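6-phospho-alpha-glucosidase (Merdibacter massiliensis, PDB 6VC6) probably hydrolyses 6-phospho-alpha-glucosides to release glucose 6-phosphate, as a family 4 glycosyl hydrolase that uses NAD and a manganese ion. Local coordinates at residues G11-V24 with Q45-R59. Sequence-based numbering, arbitrary orientation.
With NAD (nicotinamide-adenine-dinucleotide), chain G.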
loop_
_atom_site.group_PDB
_atom_site.type_symbol
_atom_site.label_atom_id
_atom_site.label_comp_id
_atom_site.label_asym_id
_atom_site.label_seq_id
_atom_site.Cartn_x
_atom_site.Cartn_y
_atom_site.Cartn_z
ATOM N N GLY A 11 -2.232 -14.312 -6.164
ATOM C CA GLY A 11 -2.502 -14.388 -7.589
ATOM C C GLY A 11 -3.952 -14.158 -7.957
ATOM O O GLY A 11 -4.244 -13.819 -9.108
ATOM N N GLY A 12 -4.868 -14.339 -7.008
ATOM C CA GLY A 12 -6.271 -14.073 -7.235
ATOM C C GLY A 12 -6.693 -12.635 -7.048
ATOM O O GLY A 12 -7.890 -12.341 -7.079
ATOM N N SER A 13 -5.742 -11.725 -6.855
ATOM C CA SER A 13 -6.074 -10.326 -6.637
ATOM C C SER A 13 -6.580 -9.679 -7.920
ATOM O O SER A 13 -6.237 -10.094 -9.031
ATOM C CB SER A 13 -4.856 -9.564 -6.117
ATOM O OG SER A 13 -4.948 -8.184 -6.427
ATOM N N THR A 14 -7.408 -8.645 -7.754
ATOM C CA THR A 14 -7.913 -7.898 -8.901
ATOM C C THR A 14 -6.809 -7.150 -9.636
ATOM O O THR A 14 -7.000 -6.773 -10.797
ATOM C CB THR A 14 -8.994 -6.911 -8.456
ATOM O OG1 THR A 14 -8.414 -5.913 -7.606
ATOM C CG2 THR A 14 -10.098 -7.635 -7.700
ATOM N N TYR A 15 -5.665 -6.924 -8.990
ATOM C CA TYR A 15 -4.536 -6.251 -9.617
ATOM C C TYR A 15 -3.644 -7.194 -10.414
ATOM O O TYR A 15 -2.809 -6.718 -11.191
ATOM C CB TYR A 15 -3.684 -5.541 -8.558
ATOM C CG TYR A 15 -4.391 -4.420 -7.829
ATOM C CD1 TYR A 15 -4.505 -3.158 -8.399
ATOM C CD2 TYR A 15 -4.934 -4.620 -6.567
ATOM C CE1 TYR A 15 -5.144 -2.128 -7.734
ATOM C CE2 TYR A 15 -5.575 -3.596 -5.894
ATOM C CZ TYR A 15 -5.677 -2.354 -6.482
ATOM O OH TYR A 15 -6.316 -1.333 -5.815
ATOM N N THR A 16 -3.796 -8.508 -10.240
ATOM C CA THR A 16 -2.908 -9.450 -10.918
ATOM C C THR A 16 -3.000 -9.384 -12.441
ATOM O O THR A 16 -1.939 -9.415 -13.089
ATOM C CB THR A 16 -3.177 -10.874 -10.413
ATOM O OG1 THR A 16 -2.973 -10.926 -8.996
ATOM C CG2 THR A 16 -2.241 -11.868 -11.087
ATOM N N PRO A 17 -4.182 -9.304 -13.071
ATOM C CA PRO A 17 -4.194 -9.130 -14.536
ATOM C C PRO A 17 -3.429 -7.903 -14.999
ATOM O O PRO A 17 -2.776 -7.947 -16.049
ATOM C CB PRO A 17 -5.689 -9.033 -14.862
ATOM C CG PRO A 17 -6.347 -9.806 -13.781
ATOM C CD PRO A 17 -5.545 -9.515 -12.546
ATOM N N GLY A 18 -3.484 -6.808 -14.237
ATOM C CA GLY A 18 -2.677 -5.647 -14.571
ATOM C C GLY A 18 -1.188 -5.922 -14.497
ATOM O O GLY A 18 -0.399 -5.296 -15.211
ATOM N N PHE A 19 -0.782 -6.859 -13.638
ATOM C CA PHE A 19 0.626 -7.235 -13.564
ATOM C C PHE A 19 1.034 -8.080 -14.764
ATOM O O PHE A 19 2.121 -7.888 -15.324
ATOM C CB PHE A 19 0.901 -7.988 -12.264
ATOM C CG PHE A 19 1.277 -7.099 -11.115
ATOM C CD1 PHE A 19 0.313 -6.646 -10.229
ATOM C CD2 PHE A 19 2.594 -6.718 -10.917
ATOM C CE1 PHE A 19 0.657 -5.828 -9.169
ATOM C CE2 PHE A 19 2.943 -5.901 -9.858
ATOM C CZ PHE A 19 1.972 -5.456 -8.983
ATOM N N LEU A 20 0.179 -9.023 -15.171
ATOM C CA LEU A 20 0.511 -9.890 -16.296
ATOM C C LEU A 20 0.650 -9.094 -17.587
ATOM O O LEU A 20 1.506 -9.400 -18.426
ATOM C CB LEU A 20 -0.550 -10.981 -16.450
ATOM C CG LEU A 20 -0.885 -11.794 -15.198
ATOM C CD1 LEU A 20 -1.910 -12.871 -15.519
ATOM C CD2 LEU A 20 0.372 -12.406 -14.599
ATOM N N LYS A 21 -0.185 -8.067 -17.765
ATOM C CA LYS A 21 -0.072 -7.227 -18.952
ATOM C C LYS A 21 1.132 -6.298 -18.866
ATOM O O LYS A 21 1.713 -5.942 -19.897
ATOM C CB LYS A 21 -1.357 -6.423 -19.149
ATOM C CG LYS A 21 -2.555 -7.269 -19.552
ATOM C CD LYS A 21 -3.818 -6.830 -18.828
ATOM C CE LYS A 21 -4.691 -5.954 -19.710
ATOM N NZ LYS A 21 -6.097 -5.911 -19.220
ATOM N N SER A 22 1.521 -5.897 -17.653
ATOM C CA SER A 22 2.705 -5.060 -17.497
ATOM C C SER A 22 3.978 -5.853 -17.764
ATOM O O SER A 22 4.921 -5.334 -18.374
ATOM C CB SER A 22 2.736 -4.449 -16.097
ATOM O OG SER A 22 1.681 -3.520 -15.920
ATOM N N PHE A 23 4.025 -7.110 -17.312
ATOM C CA PHE A 23 5.178 -7.961 -17.588
ATOM C C PHE A 23 5.413 -8.116 -19.085
ATOM O O PHE A 23 6.560 -8.268 -19.523
ATOM C CB PHE A 23 4.988 -9.335 -16.944
ATOM C CG PHE A 23 5.127 -9.332 -15.447
ATOM C CD1 PHE A 23 6.067 -8.529 -14.825
ATOM C CD2 PHE A 23 4.320 -10.141 -14.662
ATOM C CE1 PHE A 23 6.200 -8.530 -13.447
ATOM C CE2 PHE A 23 4.446 -10.145 -13.285
ATOM C CZ PHE A 23 5.387 -9.338 -12.678
ATOM N N VAL A 24 4.343 -8.078 -19.882
ATOM C CA VAL A 24 4.485 -8.164 -21.330
ATOM C C VAL A 24 5.033 -6.858 -21.894
ATOM O O VAL A 24 5.887 -6.860 -22.789
ATOM C CB VAL A 24 3.135 -8.538 -21.971
ATOM C CG1 VAL A 24 3.174 -8.321 -23.476
ATOM C CG2 VAL A 24 2.771 -9.978 -21.641
ATOM N N GLN A 45 -8.245 -17.731 -7.975
ATOM C CA GLN A 45 -7.049 -17.551 -8.788
ATOM C C GLN A 45 -7.161 -18.208 -10.159
ATOM O O GLN A 45 -6.457 -17.794 -11.087
ATOM C CB GLN A 45 -5.833 -18.111 -8.043
ATOM C CG GLN A 45 -4.492 -17.793 -8.682
ATOM C CD GLN A 45 -3.327 -18.391 -7.918
ATOM O OE1 GLN A 45 -2.379 -17.691 -7.564
ATOM N NE2 GLN A 45 -3.393 -19.692 -7.659
ATOM N N GLN A 46 -8.036 -19.203 -10.310
ATOM C CA GLN A 46 -8.071 -19.985 -11.546
ATOM C C GLN A 46 -8.415 -19.159 -12.781
ATOM O O GLN A 46 -7.689 -19.271 -13.785
ATOM C CB GLN A 46 -9.034 -21.165 -11.377
ATOM C CG GLN A 46 -9.108 -22.074 -12.591
ATOM C CD GLN A 46 -10.245 -23.070 -12.503
ATOM O OE1 GLN A 46 -11.215 -22.991 -13.256
ATOM N NE2 GLN A 46 -10.131 -24.018 -11.579
ATOM N N PRO A 47 -9.476 -18.341 -12.803
ATOM C CA PRO A 47 -9.750 -17.568 -14.027
ATOM C C PRO A 47 -8.670 -16.553 -14.350
ATOM O O PRO A 47 -8.491 -16.202 -15.523
ATOM C CB PRO A 47 -11.093 -16.889 -13.722
ATOM C CG PRO A 47 -11.159 -16.833 -12.243
ATOM C CD PRO A 47 -10.498 -18.089 -11.769
ATOM N N ILE A 48 -7.939 -16.070 -13.345
ATOM C CA ILE A 48 -6.829 -15.161 -13.611
ATOM C C ILE A 48 -5.657 -15.921 -14.220
ATOM O O ILE A 48 -4.992 -15.431 -15.141
ATOM C CB ILE A 48 -6.429 -14.424 -12.321
ATOM C CG1 ILE A 48 -7.514 -13.417 -11.932
ATOM C CG2 ILE A 48 -5.089 -13.726 -12.490
ATOM C CD1 ILE A 48 -7.479 -13.010 -10.480
ATOM N N GLY A 49 -5.396 -17.134 -13.729
ATOM C CA GLY A 49 -4.303 -17.922 -14.275
ATOM C C GLY A 49 -4.576 -18.411 -15.684
ATOM O O GLY A 49 -3.672 -18.450 -16.522
ATOM N N GLU A 50 -5.823 -18.799 -15.965
ATOM C CA GLU A 50 -6.172 -19.217 -17.318
ATOM C C GLU A 50 -6.121 -18.048 -18.293
ATOM O O GLU A 50 -5.778 -18.235 -19.466
ATOM C CB GLU A 50 -7.554 -19.867 -17.331
ATOM C CG GLU A 50 -7.631 -21.167 -16.546
ATOM C CD GLU A 50 -6.722 -22.244 -17.108
ATOM O OE1 GLU A 50 -6.568 -22.312 -18.346
ATOM O OE2 GLU A 50 -6.159 -23.023 -16.310
ATOM N N PHE A 51 -6.460 -16.843 -17.831
ATOM C CA PHE A 51 -6.289 -15.660 -18.666
ATOM C C PHE A 51 -4.816 -15.411 -18.962
ATOM O O PHE A 51 -4.455 -15.021 -20.078
ATOM C CB PHE A 51 -6.914 -14.440 -17.985
ATOM C CG PHE A 51 -6.412 -13.124 -18.513
ATOM C CD1 PHE A 51 -5.443 -12.409 -17.827
ATOM C CD2 PHE A 51 -6.912 -12.601 -19.694
ATOM C CE1 PHE A 51 -4.979 -11.200 -18.311
ATOM C CE2 PHE A 51 -6.453 -11.391 -20.182
ATOM C CZ PHE A 51 -5.485 -10.690 -19.490
ATOM N N GLY A 52 -3.950 -15.635 -17.971
ATOM C CA GLY A 52 -2.528 -15.427 -18.184
ATOM C C GLY A 52 -1.938 -16.398 -19.188
ATOM O O GLY A 52 -1.073 -16.028 -19.986
ATOM N N LYS A 53 -2.398 -17.651 -19.166
ATOM C CA LYS A 53 -1.891 -18.638 -20.115
ATOM C C LYS A 53 -2.232 -18.251 -21.547
ATOM O O LYS A 53 -1.429 -18.463 -22.463
ATOM C CB LYS A 53 -2.447 -20.022 -19.781
ATOM C CG LYS A 53 -1.894 -20.611 -18.493
ATOM C CD LYS A 53 -1.797 -22.126 -18.567
ATOM C CE LYS A 53 -3.167 -22.774 -18.449
ATOM N NZ LYS A 53 -3.115 -24.232 -18.747
ATOM N N ILE A 54 -3.431 -17.725 -21.750
ATOM C CA ILE A 54 -3.793 -17.223 -23.061
ATOM C C ILE A 54 -2.952 -16.018 -23.441
ATOM O O ILE A 54 -2.455 -15.927 -24.553
ATOM C CB ILE A 54 -5.276 -16.831 -23.131
ATOM C CG1 ILE A 54 -6.157 -18.047 -22.916
ATOM C CG2 ILE A 54 -5.605 -16.223 -24.477
ATOM C CD1 ILE A 54 -7.616 -17.696 -22.787
ATOM N N LEU A 55 -2.792 -15.096 -22.503
ATOM C CA LEU A 55 -2.058 -13.871 -22.772
ATOM C C LEU A 55 -0.597 -14.133 -23.069
ATOM O O LEU A 55 -0.038 -13.601 -24.009
ATOM C CB LEU A 55 -2.175 -12.929 -21.581
ATOM C CG LEU A 55 -1.238 -11.729 -21.552
ATOM C CD1 LEU A 55 -1.818 -10.585 -22.358
ATOM C CD2 LEU A 55 -0.970 -11.299 -20.121
ATOM N N PHE A 56 0.016 -14.977 -22.259
ATOM C CA PHE A 56 1.415 -15.315 -22.433
ATOM C C PHE A 56 1.676 -16.093 -23.716
ATOM O O PHE A 56 2.691 -15.896 -24.373
ATOM C CB PHE A 56 1.974 -15.990 -21.189
ATOM C CG PHE A 56 1.967 -15.102 -19.980
ATOM C CD1 PHE A 56 2.321 -13.772 -20.090
ATOM C CD2 PHE A 56 1.594 -15.585 -18.750
ATOM C CE1 PHE A 56 2.313 -12.944 -18.988
ATOM C CE2 PHE A 56 1.581 -14.764 -17.644
ATOM C CZ PHE A 56 1.940 -13.443 -17.763
ATOM N N SER A 57 0.757 -16.979 -24.069
ATOM C CA SER A 57 0.906 -17.730 -25.295
ATOM C C SER A 57 0.927 -16.772 -26.467
ATOM O O SER A 57 1.730 -16.917 -27.369
ATOM C CB SER A 57 -0.267 -18.681 -25.465
ATOM O OG SER A 57 -0.001 -19.916 -24.845
ATOM N N GLU A 58 0.028 -15.799 -26.453
ATOM C CA GLU A 58 0.000 -14.772 -27.484
ATOM C C GLU A 58 1.188 -13.811 -27.501
ATOM O O GLU A 58 1.686 -13.476 -28.566
ATOM C CB GLU A 58 -1.308 -13.984 -27.432
ATOM C CG GLU A 58 -2.492 -14.725 -28.024
ATOM C CD GLU A 58 -3.568 -13.792 -28.531
ATOM O OE1 GLU A 58 -4.754 -14.096 -28.327
ATOM O OE2 GLU A 58 -3.230 -12.759 -29.137
ATOM N N ARG A 59 1.622 -13.347 -26.332
ATOM C CA ARG A 59 2.664 -12.326 -26.281
ATOM C C ARG A 59 3.972 -12.675 -25.569
ATOM O O ARG A 59 4.944 -11.946 -25.694
ATOM C CB ARG A 59 2.098 -11.024 -25.715
ATOM C CG ARG A 59 0.757 -10.625 -26.305
ATOM C CD ARG A 59 0.678 -9.136 -26.601
ATOM N NE ARG A 59 -0.429 -8.840 -27.503
ATOM C CZ ARG A 59 -1.433 -8.024 -27.211
ATOM N NH1 ARG A 59 -1.470 -7.404 -26.043
ATOM N NH2 ARG A 59 -2.404 -7.829 -28.089
HETATM P PA NAD G . -8.333 -8.870 -3.468
HETATM O O1A NAD G . -8.914 -8.662 -4.846
HETATM O O2A NAD G . -9.184 -9.464 -2.372
HETATM O O5B NAD G . -7.004 -9.764 -3.606
HETATM C C5B NAD G . -6.433 -10.392 -2.463
HETATM C C4B NAD G . -5.929 -11.774 -2.843
HETATM O O4B NAD G . -4.991 -12.236 -1.869
HETATM C C3B NAD G . -7.078 -12.769 -2.878
HETATM O O3B NAD G . -7.061 -13.474 -4.121
HETATM C C2B NAD G . -6.802 -13.734 -1.746
HETATM O O2B NAD G . -7.134 -15.071 -2.128
HETATM C C1B NAD G . -5.308 -13.583 -1.517
HETATM N N9A NAD G . -4.931 -13.881 -0.114
HETATM C C8A NAD G . -5.583 -13.498 1.000
HETATM N N7A NAD G . -4.955 -13.960 2.114
HETATM C C5A NAD G . -3.878 -14.659 1.710
HETATM C C6A NAD G . -2.780 -15.414 2.361
HETATM N N6A NAD G . -2.704 -15.518 3.710
HETATM N N1A NAD G . -1.857 -15.996 1.563
HETATM C C2A NAD G . -1.917 -15.902 0.221
HETATM N N3A NAD G . -2.882 -15.236 -0.434
HETATM C C4A NAD G . -3.872 -14.608 0.241
HETATM O O3 NAD G . -7.725 -7.478 -2.934
HETATM P PN NAD G . -7.281 -6.289 -3.921
HETATM O O1N NAD G . -8.338 -5.211 -3.873
HETATM O O2N NAD G . -6.832 -6.865 -5.243
HETATM O O5D NAD G . -5.986 -5.755 -3.134
HETATM C C5D NAD G . -4.746 -6.452 -3.238
HETATM C C4D NAD G . -3.813 -5.933 -2.155
HETATM O O4D NAD G . -2.983 -4.895 -2.680
HETATM C C3D NAD G . -4.611 -5.330 -1.007
HETATM O O3D NAD G . -4.090 -5.821 0.230
HETATM C C2D NAD G . -4.339 -3.846 -1.090
HETATM O O2D NAD G . -4.317 -3.250 0.207
HETATM C C1D NAD G . -2.968 -3.821 -1.740
HETATM N N1N NAD G . -2.667 -2.536 -2.365
HETATM C C2N NAD G . -1.684 -1.817 -1.821
HETATM C C3N NAD G . -1.323 -0.588 -2.342
HETATM C C7N NAD G . -0.213 0.179 -1.688
HETATM O O7N NAD G . -0.042 1.351 -1.976
HETATM N N7N NAD G . 0.551 -0.448 -0.794
HETATM C C4N NAD G . -1.991 -0.103 -3.459
HETATM C C5N NAD G . -3.016 -0.867 -4.007
HETATM C C6N NAD G . -3.335 -2.098 -3.441
#
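The dinucleotide-binding Rossmann fold of this family 4 glycosyl hydrolase brings together its glycine-rich turn, the helix that follows, and helix 42-59 of the next beta-alpha unit: Ile48 of helix 42-59 packs against the turn, and Leu20 of the helix after the turn packs against helix 42-59. Ile48 CD1 approaches the carbonyl oxygens of Gly12 and Ser13, both at 3.5 Å, while CG2 touches Thr16 CG2, the two side chains crossing at about a right angle. Gln45 lays its CB and CG along the Gly11-Gly12 backbone, a course set by chi1 of -171°, which turns CG away from the residue's own N.

On its other side the turn grips the NAD diphosphate. Ser13 OG donates to O2N of NAD at 2.6 Å and accepts from Tyr15 N in a nearly straight bond (161°), so one hydroxyl both caps the turn and holds the phosphate. Thr14 OG1 also donates to O2N, and Thr14 N to O1A; Arg291 is a further partner of that hydroxyl. The Tyr15 ring brings CZ close to C6N of the nicotinamide, and Tyr15 also touches the bound glucose 6-phosphate.

Farther along, helices 16-24 and 45-59 run nearly parallel, crossing at -15° with their axes 10.3 Å apart. Leu20 is a knob in the hole formed by Phe51, Gly52, Leu55 and Phe56. Its CD1 rests 3.7 Å from Gly52 CA, where the lack of a side chain admits the methyl, and its CD2 meets Phe56 CZ. Val24 closes the interface with its two methyls divided: CG2 lies at the edge of the Phe56 ring, and CG1 packs 3.7 Å from Arg59 CB.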